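Local coordinates for periplasmic binding protein (PDB 4LJS), which probably acts as the substrate-binding protein of an ABC importer, capturing a metal chelate or related ligand outside the cell membrane, at residues 153-161 / 171-179; 52-60 / 78-87. All coordinates share one frame; numbering follows the deposited sequence.

Contact 1 (153-161 / 171-179); sequences MEYKYIRDL and AERLIQEMQ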
# COMPACT_ATOMS: atom_id res chain seq x y z
N MSE A 153 4.62 -3.27 -9.38
CA MSE A 153 4.20 -1.86 -9.43
C MSE A 153 4.62 -1.11 -8.18
O MSE A 153 5.00 0.06 -8.26
CB MSE A 153 2.69 -1.74 -9.61
CG MSE A 153 2.20 -2.17 -10.95
SE MSE A 153 0.26 -2.25 -10.95
CE MSE A 153 0.02 -2.97 -12.76
N GLU A 154 4.55 -1.77 -7.02
CA GLU A 154 4.95 -1.14 -5.76
C GLU A 154 6.46 -0.91 -5.72
O GLU A 154 6.92 0.14 -5.25
CB GLU A 154 4.49 -1.96 -4.56
CG GLU A 154 2.98 -2.14 -4.47
CD GLU A 154 2.22 -0.83 -4.60
OE1 GLU A 154 2.60 0.16 -3.93
OE2 GLU A 154 1.25 -0.78 -5.38
N TYR A 155 7.23 -1.89 -6.20
CA TYR A 155 8.68 -1.74 -6.27
C TYR A 155 9.08 -0.53 -7.12
O TYR A 155 9.92 0.27 -6.71
CB TYR A 155 9.34 -3.00 -6.83
CG TYR A 155 9.22 -4.21 -5.92
CD1 TYR A 155 9.09 -4.05 -4.55
CD2 TYR A 155 9.25 -5.50 -6.43
CE1 TYR A 155 8.98 -5.14 -3.71
CE2 TYR A 155 9.14 -6.61 -5.59
CZ TYR A 155 9.00 -6.42 -4.23
OH TYR A 155 8.89 -7.49 -3.37
N LYS A 156 8.48 -0.41 -8.30
CA LYS A 156 8.80 0.68 -9.21
C LYS A 156 8.41 2.01 -8.57
O LYS A 156 9.12 3.01 -8.70
CB LYS A 156 8.08 0.52 -10.55
CG LYS A 156 8.06 1.81 -11.38
CD LYS A 156 7.44 1.61 -12.77
CE LYS A 156 7.29 2.94 -13.53
NZ LYS A 156 6.21 3.82 -12.96
N TYR A 157 7.29 2.00 -7.87
CA TYR A 157 6.78 3.18 -7.18
C TYR A 157 7.84 3.68 -6.21
O TYR A 157 8.21 4.85 -6.22
CB TYR A 157 5.51 2.80 -6.42
CG TYR A 157 4.87 3.91 -5.60
CD1 TYR A 157 4.01 4.83 -6.19
CD2 TYR A 157 5.09 4.00 -4.23
CE1 TYR A 157 3.40 5.82 -5.45
CE2 TYR A 157 4.48 5.00 -3.47
CZ TYR A 157 3.64 5.91 -4.09
OH TYR A 157 3.03 6.91 -3.36
N ILE A 158 8.35 2.76 -5.40
CA ILE A 158 9.39 3.10 -4.43
C ILE A 158 10.65 3.59 -5.13
O ILE A 158 11.27 4.57 -4.72
CB ILE A 158 9.69 1.88 -3.53
CG1 ILE A 158 8.46 1.55 -2.69
CG2 ILE A 158 10.89 2.14 -2.65
CD1 ILE A 158 8.56 0.28 -1.89
N ARG A 159 11.00 2.92 -6.23
CA ARG A 159 12.19 3.26 -6.99
C ARG A 159 12.07 4.65 -7.63
O ARG A 159 13.03 5.42 -7.64
CB ARG A 159 12.42 2.18 -8.04
CG ARG A 159 13.71 2.28 -8.79
CD ARG A 159 13.93 1.05 -9.67
NE ARG A 159 14.42 -0.11 -8.91
CZ ARG A 159 13.79 -1.28 -8.82
NH1 ARG A 159 12.63 -1.47 -9.43
NH2 ARG A 159 14.33 -2.27 -8.11
N ASP A 160 10.89 4.97 -8.16
CA ASP A 160 10.64 6.28 -8.77
C ASP A 160 10.77 7.40 -7.75
O ASP A 160 11.42 8.42 -8.00
CB ASP A 160 9.24 6.34 -9.39
CG ASP A 160 9.14 5.56 -10.69
OD1 ASP A 160 10.19 5.30 -11.31
OD2 ASP A 160 8.00 5.23 -11.09
N LEU A 161 10.15 7.23 -6.59
CA LEU A 161 10.25 8.23 -5.55
C LEU A 161 11.71 8.36 -5.10
O LEU A 161 12.20 9.46 -4.87
CB LEU A 161 9.31 7.91 -4.39
CG LEU A 161 7.83 8.13 -4.75
CD1 LEU A 161 6.90 7.66 -3.63
CD2 LEU A 161 7.56 9.60 -5.08
N ALA A 171 16.11 3.48 -1.41
CA ALA A 171 15.06 2.79 -2.14
C ALA A 171 15.45 1.34 -2.46
O ALA A 171 14.65 0.42 -2.27
CB ALA A 171 14.70 3.55 -3.42
N GLU A 172 16.67 1.15 -2.94
CA GLU A 172 17.14 -0.18 -3.31
C GLU A 172 17.26 -1.11 -2.11
O GLU A 172 16.96 -2.29 -2.21
CB GLU A 172 18.47 -0.10 -4.06
CG GLU A 172 18.32 0.31 -5.52
CD GLU A 172 17.34 -0.59 -6.29
OE1 GLU A 172 16.51 -0.04 -7.04
OE2 GLU A 172 17.42 -1.83 -6.13
N ARG A 173 17.71 -0.57 -0.98
CA ARG A 173 17.81 -1.38 0.24
C ARG A 173 16.42 -1.85 0.67
O ARG A 173 16.23 -3.02 1.00
CB ARG A 173 18.48 -0.59 1.36
CG ARG A 173 18.55 -1.34 2.68
CD ARG A 173 19.04 -0.43 3.79
NE ARG A 173 18.39 0.88 3.72
CZ ARG A 173 17.22 1.17 4.29
NH1 ARG A 173 16.56 0.25 4.98
NH2 ARG A 173 16.71 2.39 4.16
N LEU A 174 15.45 -0.93 0.66
CA LEU A 174 14.08 -1.27 1.05
C LEU A 174 13.46 -2.32 0.13
O LEU A 174 12.84 -3.28 0.58
CB LEU A 174 13.21 -0.02 1.08
CG LEU A 174 13.60 0.99 2.16
CD1 LEU A 174 12.87 2.30 1.95
CD2 LEU A 174 13.34 0.43 3.56
N ILE A 175 13.64 -2.14 -1.17
CA ILE A 175 13.15 -3.07 -2.17
C ILE A 175 13.81 -4.45 -2.01
O ILE A 175 13.13 -5.48 -2.03
CB ILE A 175 13.40 -2.52 -3.58
CG1 ILE A 175 12.42 -1.38 -3.88
CG2 ILE A 175 13.32 -3.62 -4.63
CD1 ILE A 175 12.82 -0.54 -5.06
N GLN A 176 15.13 -4.45 -1.85
CA GLN A 176 15.87 -5.69 -1.72
C GLN A 176 15.46 -6.49 -0.49
O GLN A 176 15.41 -7.72 -0.53
CB GLN A 176 17.38 -5.42 -1.69
CG GLN A 176 18.21 -6.69 -1.86
CD GLN A 176 19.68 -6.49 -1.50
OE1 GLN A 176 20.57 -6.92 -2.23
NE2 GLN A 176 19.93 -5.85 -0.36
N GLU A 177 15.18 -5.80 0.61
CA GLU A 177 14.73 -6.45 1.84
C GLU A 177 13.47 -7.26 1.56
O GLU A 177 13.35 -8.42 1.96
CB GLU A 177 14.46 -5.39 2.92
CG GLU A 177 13.70 -5.88 4.14
CD GLU A 177 13.56 -4.81 5.21
OE1 GLU A 177 13.71 -3.61 4.89
OE2 GLU A 177 13.31 -5.17 6.39
N MSE A 178 12.53 -6.63 0.86
CA MSE A 178 11.27 -7.27 0.52
C MSE A 178 11.46 -8.43 -0.45
O MSE A 178 10.91 -9.52 -0.26
CB MSE A 178 10.31 -6.23 -0.05
CG MSE A 178 9.85 -5.21 0.99
SE MSE A 178 8.54 -3.90 0.35
CE MSE A 178 9.59 -3.00 -0.99
N GLN A 179 12.25 -8.20 -1.50
CA GLN A 179 12.49 -9.23 -2.50
C GLN A 179 13.22 -10.45 -1.92
O GLN A 179 12.89 -11.59 -2.24
CB GLN A 179 13.28 -8.66 -3.67
CG GLN A 179 12.55 -7.59 -4.46
CD GLN A 179 13.38 -7.12 -5.65
OE1 GLN A 179 14.61 -7.13 -5.61
NE2 GLN A 179 12.70 -6.72 -6.72
O HOH W 1 12.72 -4.44 -9.22
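Helices 153-161 and 171-179 run antiparallel, their short axes 9.3 Å apart at closest approach and 163° between directions, with Tyr155 beside Ile175 and Arg159 beside Ala171. They form a helical hairpin. Its second arm belongs to the long helix 168-188, which in the chelatase-clan binding proteins typically spans the two lobes as a rigid backbone.

The middle of the seam is apolar. Ile158 and Ile175 lie alongside each other, pointing opposite ways, CG2 of Ile158 lying 4.0 Å from CG1 of Ile175. Ile158 CD1 and Met178 CE meet tip to tip at 3.6 Å. Met178 is a selenomethionine, bent at its last torsion (chi3 -63°), which turns CE back to the edge of the Tyr155 ring, near its plane. CE lies 3.5 Å from Tyr155 CE1. Ile175 CG2 sits over one face of that ring, towards its rim. Gln179 brings CG and NE2 up obliquely to the Tyr155 ring, on the same side as Ile175, CG 3.7 Å from CZ of Tyr155, with its amide plane perpendicular to the ring. Leu300 and Ile303 of helix 299-310 also pack on Met178.

One margin is charged. Arg159 NE gives a hydrogen bond of 2.8 Å to Glu172 OE1, part of a salt bridge. The carboxylate and guanidinium planes are only 18° apart. NH2 adds a weak bond to the same oxygen, so OE1 is held by two donors. Ile175 CD1 lies over one guanidinium face. A leucine in place of Arg159 would probably leave the Glu172 carboxylate without its charged mate and free to turn. Arg159 NH2 also donates to a water 2.9 Å away, and Gln179 NE2 donates weakly to the same water.

Contact 2 (52-60 / 78-87); sequences QNSIETIIA and YVRPEYREAY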
# COMPACT_ATOMS: atom_id res chain seq x y z
N GLN A 52 -1.82 7.17 2.31
CA GLN A 52 -0.78 6.50 3.09
C GLN A 52 0.51 6.15 2.34
O GLN A 52 1.60 6.45 2.82
CB GLN A 52 -1.35 5.24 3.75
CG GLN A 52 -0.45 4.69 4.84
CD GLN A 52 -1.21 4.39 6.12
OE1 GLN A 52 -2.43 4.25 6.11
NE2 GLN A 52 -0.48 4.28 7.22
N ASN A 53 0.39 5.51 1.18
CA ASN A 53 1.58 5.16 0.39
C ASN A 53 2.44 6.36 0.03
O ASN A 53 3.66 6.27 0.10
CB ASN A 53 1.24 4.35 -0.87
CG ASN A 53 0.39 5.15 -1.88
OD1 ASN A 53 -0.37 6.04 -1.51
ND2 ASN A 53 0.52 4.80 -3.15
N SER A 54 1.81 7.47 -0.34
CA SER A 54 2.56 8.68 -0.67
C SER A 54 3.33 9.17 0.55
O SER A 54 4.53 9.45 0.48
CB SER A 54 1.62 9.79 -1.16
OG SER A 54 0.70 9.30 -2.12
N ILE A 55 2.63 9.24 1.68
CA ILE A 55 3.19 9.81 2.91
C ILE A 55 4.30 8.96 3.50
O ILE A 55 5.42 9.44 3.68
CB ILE A 55 2.08 10.02 3.96
CG1 ILE A 55 0.99 10.94 3.38
CG2 ILE A 55 2.67 10.62 5.24
CD1 ILE A 55 -0.34 10.84 4.10
N GLU A 56 4.00 7.69 3.79
CA GLU A 56 4.96 6.81 4.44
C GLU A 56 6.17 6.43 3.58
O GLU A 56 7.25 6.20 4.12
CB GLU A 56 4.28 5.55 5.00
CG GLU A 56 3.56 5.78 6.31
CD GLU A 56 3.24 4.49 7.05
OE1 GLU A 56 4.03 4.09 7.94
OE2 GLU A 56 2.19 3.88 6.74
N THR A 57 5.98 6.35 2.26
CA THR A 57 7.11 6.01 1.39
C THR A 57 8.15 7.12 1.38
O THR A 57 9.35 6.86 1.48
CB THR A 57 6.66 5.69 -0.06
OG1 THR A 57 5.69 4.62 -0.05
CG2 THR A 57 7.86 5.28 -0.93
N ILE A 58 7.70 8.37 1.29
CA ILE A 58 8.61 9.49 1.31
C ILE A 58 9.30 9.58 2.68
O ILE A 58 10.50 9.84 2.77
CB ILE A 58 7.92 10.81 0.95
CG1 ILE A 58 7.52 10.79 -0.53
CG2 ILE A 58 8.84 11.98 1.26
CD1 ILE A 58 6.47 11.86 -0.90
N ILE A 59 8.54 9.32 3.74
CA ILE A 59 9.14 9.25 5.06
C ILE A 59 10.20 8.15 5.15
O ILE A 59 11.30 8.37 5.67
CB ILE A 59 8.08 9.07 6.16
CG1 ILE A 59 7.21 10.34 6.26
CG2 ILE A 59 8.73 8.75 7.48
CD1 ILE A 59 6.08 10.26 7.27
N ALA A 60 9.89 6.98 4.60
CA ALA A 60 10.80 5.84 4.65
C ALA A 60 12.10 6.10 3.90
O ALA A 60 13.13 5.50 4.20
CB ALA A 60 10.13 4.57 4.09
N TYR A 78 -1.77 4.42 12.75
CA TYR A 78 -1.82 3.64 11.52
C TYR A 78 -0.49 3.70 10.80
O TYR A 78 -0.26 2.95 9.86
CB TYR A 78 -2.90 4.16 10.58
CG TYR A 78 -4.31 3.98 11.08
CD1 TYR A 78 -4.81 4.78 12.10
CD2 TYR A 78 -5.14 3.02 10.53
CE1 TYR A 78 -6.10 4.62 12.56
CE2 TYR A 78 -6.43 2.86 10.97
CZ TYR A 78 -6.91 3.66 11.99
OH TYR A 78 -8.20 3.50 12.44
N VAL A 79 0.38 4.62 11.22
CA VAL A 79 1.71 4.76 10.64
C VAL A 79 2.66 3.81 11.38
O VAL A 79 2.51 3.62 12.60
CB VAL A 79 2.19 6.23 10.76
CG1 VAL A 79 3.63 6.38 10.30
CG2 VAL A 79 1.27 7.14 9.98
N ARG A 80 3.60 3.20 10.66
CA ARG A 80 4.62 2.34 11.29
C ARG A 80 5.31 3.11 12.41
O ARG A 80 5.64 4.28 12.24
CB ARG A 80 5.68 1.89 10.28
CG ARG A 80 5.26 0.75 9.39
CD ARG A 80 6.38 0.31 8.45
NE ARG A 80 7.41 -0.45 9.14
CZ ARG A 80 7.35 -1.76 9.36
NH1 ARG A 80 6.30 -2.45 8.95
NH2 ARG A 80 8.34 -2.38 10.00
N PRO A 81 5.51 2.44 13.56
CA PRO A 81 6.10 3.07 14.76
C PRO A 81 7.33 3.93 14.45
O PRO A 81 7.40 5.07 14.92
CB PRO A 81 6.48 1.87 15.64
CG PRO A 81 5.51 0.81 15.25
CD PRO A 81 5.20 1.02 13.78
N GLU A 82 8.25 3.42 13.64
CA GLU A 82 9.50 4.12 13.33
C GLU A 82 9.31 5.34 12.43
O GLU A 82 10.24 6.13 12.28
CB GLU A 82 10.51 3.17 12.68
CG GLU A 82 10.11 2.70 11.29
CD GLU A 82 9.71 1.24 11.27
OE1 GLU A 82 10.16 0.52 10.35
OE2 GLU A 82 8.96 0.81 12.18
N TYR A 83 8.13 5.48 11.84
CA TYR A 83 7.84 6.62 10.97
C TYR A 83 6.92 7.64 11.64
O TYR A 83 6.61 8.68 11.06
CB TYR A 83 7.22 6.15 9.65
CG TYR A 83 8.12 5.22 8.85
CD1 TYR A 83 9.51 5.32 8.95
CD2 TYR A 83 7.59 4.26 8.00
CE1 TYR A 83 10.34 4.47 8.22
CE2 TYR A 83 8.42 3.41 7.27
CZ TYR A 83 9.78 3.52 7.38
OH TYR A 83 10.61 2.69 6.66
N ARG A 84 6.49 7.35 12.86
CA ARG A 84 5.51 8.22 13.54
C ARG A 84 6.02 9.61 13.86
O ARG A 84 5.28 10.59 13.69
CB ARG A 84 4.96 7.56 14.80
CG ARG A 84 3.75 6.71 14.52
CD ARG A 84 3.45 5.83 15.70
NE ARG A 84 2.69 4.65 15.30
CZ ARG A 84 2.48 3.61 16.09
NH1 ARG A 84 2.97 3.62 17.33
NH2 ARG A 84 1.77 2.58 15.66
N GLU A 85 7.26 9.71 14.34
CA GLU A 85 7.81 11.00 14.73
C GLU A 85 7.84 11.97 13.55
O GLU A 85 7.44 13.12 13.67
CB GLU A 85 9.22 10.85 15.32
CG GLU A 85 9.23 10.73 16.84
CD GLU A 85 10.60 11.03 17.45
OE1 GLU A 85 10.73 10.95 18.69
OE2 GLU A 85 11.54 11.35 16.69
N ALA A 86 8.32 11.48 12.40
CA ALA A 86 8.35 12.29 11.19
C ALA A 86 6.94 12.65 10.75
O ALA A 86 6.67 13.78 10.35
CB ALA A 86 9.08 11.53 10.07
N TYR A 87 6.03 11.67 10.83
CA TYR A 87 4.63 11.91 10.52
C TYR A 87 4.06 13.08 11.31
O TYR A 87 3.40 13.96 10.75
CB TYR A 87 3.78 10.67 10.77
CG TYR A 87 2.31 10.92 10.48
CD1 TYR A 87 1.86 11.03 9.18
CD2 TYR A 87 1.39 11.08 11.51
CE1 TYR A 87 0.53 11.28 8.90
CE2 TYR A 87 0.05 11.32 11.25
CZ TYR A 87 -0.37 11.42 9.94
OH TYR A 87 -1.70 11.67 9.66
O HOH W 2 13.17 3.25 6.18
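Glu56 reaches from helix 52-60 to the 78-87 backbone. With chi2 near -164° its chain stays straight, carrying the carboxylate to the loop, where OE1 accepts from Arg80 N at 2.9 Å with an N-H...O angle of 160°. The NH comes in on the syn side, tilted from the carboxylate plane. The same oxygen lies at the edge of the Tyr83 ring, 3.6 Å from CD2. OE2 takes a 2.7 Å bond from Gln52 NE2, above the carboxylate plane, and a salt bridge from Arg298. Gln52 NE2 also donates to Tyr78 O, from above the carbonyl plane.

This helix follows strand 47-50 of the parallel sheet in the N-terminal lobe, and the strand 67-71 comes next, a beta-alpha-beta crossover. The 78-87 segment, a loop entering helix 84-89, packs along the face of the helix formed by Glu56, Ile59 and Ala60.

Ile59 runs alongside the base of Tyr83, with Ile59 CG2 3.7 Å from Tyr83 CB. CG2 also touches Ala86 CB. The Tyr83 ring runs on to Ala60, whose N lies over one face and whose CB is 3.2 Å from Tyr83 OH. Ile55 CG2 meets the Tyr87 ring at its edge, 4.0 Å from CD1. A water bridges Tyr83 OH and Ala60 O.

Contact 1 and contact 2 come one after the other along the chain, their centres 15 Å apart. They share no helix, but they touch: Tyr157 and Leu161 of 153-161 pack on Asn53, Ser54 and Thr57 of 52-60. Helix 151-164 thus touches both, the partner helix 168-188 by one face and helix 52-60 by another. Contact 1 is the more buried, an apolar helix pair with one salt bridge at its margin. Contact 2 is partly buried and joins a helix to a loop and the start of helix 84-89. There, side chains bind backbone atoms, and an acidic group has a further charged partner in Arg298.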